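Local coordinates for sugar-binding transport ATP-binding protein (Pyrococcus horikoshii, PDB 1V43), which probably hydrolyses ATP as the nucleotide-binding subunit of an ABC transporter that takes up sugars, at residues 248-253 with 262-267. Numbering follows the deposited sequence.
Sequences NILEVS and RGFRIE
Arg262 reaches back to Glu251 with an extended chain, and its NH2 donates a bent hydrogen bond to OE2 of Glu251 at 3.2 Å (139° at the hydrogen), which is also a salt bridge. The acceptor sits at the guanidinium's edge, close to its plane, yet NH2 meets OE2 from above the carboxylate plane, the two flat groups being turned 66° apart. Glu251 is drawn out to full length, CG anti to the backbone N, and its other oxygen, OE1, pairs with Lys365, so one carboxylate joins two cations. Cut back to alanine, this position would probably leave Arg262 and Lys365 without their shared negative charge and the end of the arginine freer to swing.

After the turn at Gly263 comes Phe264, the apolar half of the contact. Its chi1 of 73° sets CG between the backbone N and the carbonyl carbon, and the far end of the ring reaches strand 248-255. There CZ lies 3.7 Å from CD1 of Leu250 and 4.1 Å from CG1 of Val252, both methyls approaching the ring obliquely. Further on, the end of Arg265 leads away to a salt bridge with Glu267, while Ile266 packs on Phe286.

Strand 258-261 separates strands 248-255 and 264-267 in the antiparallel sheet of the MalK-type OB-fold region, so Phe264 reaches past an intervening strand. On its other flank, 248-255 pairs with 283-288, and Leu250 also touches Glu333 and Val335 of strand 333-340, in a neighbouring antiparallel sheet.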
ATOM      1  N   ASN A 248     -15.726   1.423   7.845  1.00 30.55           N
ATOM      2  CA  ASN A 248     -16.812   2.331   7.489  1.00 30.14           C
ATOM      3  C   ASN A 248     -17.403   2.923   8.770  1.00 30.99           C
ATOM      4  O   ASN A 248     -17.767   2.188   9.686  1.00 38.39           O
ATOM      5  CB  ASN A 248     -17.909   1.580   6.730  1.00 31.81           C
ATOM      6  CG  ASN A 248     -17.417   0.997   5.429  1.00 30.34           C
ATOM      7  OD1 ASN A 248     -17.263  -0.220   5.289  1.00 34.59           O
ATOM      8  ND2 ASN A 248     -17.149   1.864   4.467  1.00 24.75           N
ATOM      9  N   ILE A 249     -17.482   4.248   8.840  1.00 30.44           N
ATOM     10  CA  ILE A 249     -18.049   4.920  10.010  1.00 32.53           C
ATOM     11  C   ILE A 249     -19.334   5.645   9.597  1.00 36.69           C
ATOM     12  O   ILE A 249     -19.301   6.614   8.843  1.00 35.37           O
ATOM     13  CB  ILE A 249     -17.051   5.943  10.615  1.00 32.30           C
ATOM     14  CG1 ILE A 249     -15.763   5.235  11.057  1.00 23.06           C
ATOM     15  CG2 ILE A 249     -17.672   6.628  11.813  1.00 34.69           C
ATOM     16  CD1 ILE A 249     -15.978   4.215  12.153  1.00 22.36           C
ATOM     17  N   LEU A 250     -20.467   5.161  10.091  1.00 38.38           N
ATOM     18  CA  LEU A 250     -21.752   5.759   9.751  1.00 42.59           C
ATOM     19  C   LEU A 250     -22.514   6.287  10.957  1.00 40.32           C
ATOM     20  O   LEU A 250     -22.669   5.602  11.961  1.00 45.34           O
ATOM     21  CB  LEU A 250     -22.630   4.741   9.018  1.00 41.65           C
ATOM     22  CG  LEU A 250     -22.078   4.167   7.717  1.00 34.37           C
ATOM     23  CD1 LEU A 250     -23.151   3.330   7.036  1.00 32.49           C
ATOM     24  CD2 LEU A 250     -21.623   5.292   6.815  1.00 34.92           C
ATOM     25  N   GLU A 251     -23.004   7.511  10.836  1.00 40.66           N
ATOM     26  CA  GLU A 251     -23.766   8.151  11.901  1.00 46.38           C
ATOM     27  C   GLU A 251     -25.173   7.559  11.949  1.00 41.60           C
ATOM     28  O   GLU A 251     -25.878   7.571  10.952  1.00 41.88           O
ATOM     29  CB  GLU A 251     -23.831   9.651  11.627  1.00 51.59           C
ATOM     30  CG  GLU A 251     -24.349  10.491  12.764  1.00 69.44           C
ATOM     31  CD  GLU A 251     -24.192  11.975  12.483  1.00 76.86           C
ATOM     32  OE1 GLU A 251     -24.682  12.786  13.296  1.00 79.89           O
ATOM     33  OE2 GLU A 251     -23.573  12.328  11.452  1.00 77.61           O
ATOM     34  N   VAL A 252     -25.579   7.024  13.098  1.00 40.11           N
ATOM     35  CA  VAL A 252     -26.916   6.448  13.215  1.00 46.36           C
ATOM     36  C   VAL A 252     -27.622   6.723  14.555  1.00 52.05           C
ATOM     37  O   VAL A 252     -27.010   7.203  15.511  1.00 48.78           O
ATOM     38  CB  VAL A 252     -26.892   4.920  12.983  1.00 40.08           C
ATOM     39  CG1 VAL A 252     -26.296   4.614  11.614  1.00 41.98           C
ATOM     40  CG2 VAL A 252     -26.115   4.230  14.085  1.00 38.21           C
ATOM     41  N   SER A 253     -28.918   6.417  14.604  1.00 53.04           N
ATOM     42  CA  SER A 253     -29.722   6.610  15.808  1.00 58.16           C
ATOM     43  C   SER A 253     -30.169   5.254  16.336  1.00 58.50           C
ATOM     44  O   SER A 253     -30.523   4.371  15.557  1.00 58.74           O
ATOM     45  CB  SER A 253     -30.944   7.473  15.495  1.00 58.31           C
ATOM     46  OG  SER A 253     -30.548   8.777  15.108  1.00 50.29           O
ATOM     47  N   ARG A 262     -29.070   7.418   7.496  1.00 61.00           N
ATOM     48  CA  ARG A 262     -29.632   8.167   6.382  1.00 64.35           C
ATOM     49  C   ARG A 262     -30.048   7.267   5.222  1.00 65.77           C
ATOM     50  O   ARG A 262     -29.340   7.175   4.217  1.00 66.55           O
ATOM     51  CB  ARG A 262     -28.619   9.200   5.887  1.00 65.04           C
ATOM     52  CG  ARG A 262     -28.033  10.071   6.982  1.00 65.99           C
ATOM     53  CD  ARG A 262     -26.881  10.897   6.437  1.00 75.55           C
ATOM     54  NE  ARG A 262     -26.010  11.399   7.497  1.00 81.95           N
ATOM     55  CZ  ARG A 262     -24.857  12.028   7.282  1.00 83.91           C
ATOM     56  NH1 ARG A 262     -24.432  12.235   6.040  1.00 86.54           N
ATOM     57  NH2 ARG A 262     -24.124  12.444   8.307  1.00 85.22           N
ATOM     58  N   GLY A 263     -31.193   6.600   5.370  1.00 64.44           N
ATOM     59  CA  GLY A 263     -31.692   5.741   4.309  1.00 62.44           C
ATOM     60  C   GLY A 263     -31.571   4.240   4.499  1.00 61.49           C
ATOM     61  O   GLY A 263     -31.482   3.506   3.517  1.00 66.91           O
ATOM     62  N   PHE A 264     -31.568   3.773   5.742  1.00 59.06           N
ATOM     63  CA  PHE A 264     -31.468   2.338   6.005  1.00 56.15           C
ATOM     64  C   PHE A 264     -31.593   2.049   7.493  1.00 55.71           C
ATOM     65  O   PHE A 264     -31.480   2.956   8.317  1.00 55.23           O
ATOM     66  CB  PHE A 264     -30.127   1.785   5.485  1.00 58.32           C
ATOM     67  CG  PHE A 264     -28.929   2.188   6.316  1.00 53.43           C
ATOM     68  CD1 PHE A 264     -28.637   1.532   7.513  1.00 53.39           C
ATOM     69  CD2 PHE A 264     -28.116   3.244   5.918  1.00 55.99           C
ATOM     70  CE1 PHE A 264     -27.557   1.923   8.302  1.00 53.91           C
ATOM     71  CE2 PHE A 264     -27.030   3.646   6.700  1.00 58.67           C
ATOM     72  CZ  PHE A 264     -26.751   2.982   7.897  1.00 53.91           C
ATOM     73  N   ARG A 265     -31.829   0.783   7.827  1.00 58.15           N
ATOM     74  CA  ARG A 265     -31.945   0.355   9.216  1.00 61.61           C
ATOM     75  C   ARG A 265     -31.260  -0.992   9.366  1.00 60.63           C
ATOM     76  O   ARG A 265     -31.173  -1.764   8.415  1.00 63.68           O
ATOM     77  CB  ARG A 265     -33.414   0.221   9.645  1.00 70.29           C
ATOM     78  CG  ARG A 265     -34.147  -1.012   9.104  1.00 77.16           C
ATOM     79  CD  ARG A 265     -35.470  -1.253   9.846  1.00 79.29           C
ATOM     80  NE  ARG A 265     -35.274  -1.824  11.180  1.00 83.84           N
ATOM     81  CZ  ARG A 265     -36.234  -1.953  12.095  1.00 86.27           C
ATOM     82  NH1 ARG A 265     -37.470  -1.548  11.832  1.00 84.65           N
ATOM     83  NH2 ARG A 265     -35.965  -2.498  13.277  1.00 81.25           N
ATOM     84  N   ILE A 266     -30.778  -1.274  10.566  1.00 56.92           N
ATOM     85  CA  ILE A 266     -30.104  -2.534  10.828  1.00 59.69           C
ATOM     86  C   ILE A 266     -30.706  -3.183  12.065  1.00 60.35           C
ATOM     87  O   ILE A 266     -30.690  -2.609  13.147  1.00 65.85           O
ATOM     88  CB  ILE A 266     -28.591  -2.304  11.040  1.00 57.72           C
ATOM     89  CG1 ILE A 266     -27.964  -1.792   9.738  1.00 54.68           C
ATOM     90  CG2 ILE A 266     -27.932  -3.586  11.517  1.00 54.68           C
ATOM     91  CD1 ILE A 266     -26.538  -1.297   9.877  1.00 57.10           C
ATOM     92  N   GLU A 267     -31.244  -4.383  11.899  1.00 65.38           N
ATOM     93  CA  GLU A 267     -31.857  -5.096  13.010  1.00 70.80           C
ATOM     94  C   GLU A 267     -30.783  -5.566  13.981  1.00 71.77           C
ATOM     95  O   GLU A 267     -29.956  -6.408  13.641  1.00 75.89           O
ATOM     96  CB  GLU A 267     -32.649  -6.297  12.485  1.00 73.08           C
ATOM     97  CG  GLU A 267     -33.938  -6.564  13.243  1.00 80.58           C
ATOM     98  CD  GLU A 267     -34.837  -5.337  13.302  1.00 81.23           C
ATOM     99  OE1 GLU A 267     -35.091  -4.732  12.236  1.00 75.31           O
ATOM    100  OE2 GLU A 267     -35.292  -4.979  14.412  1.00 82.13           O
TER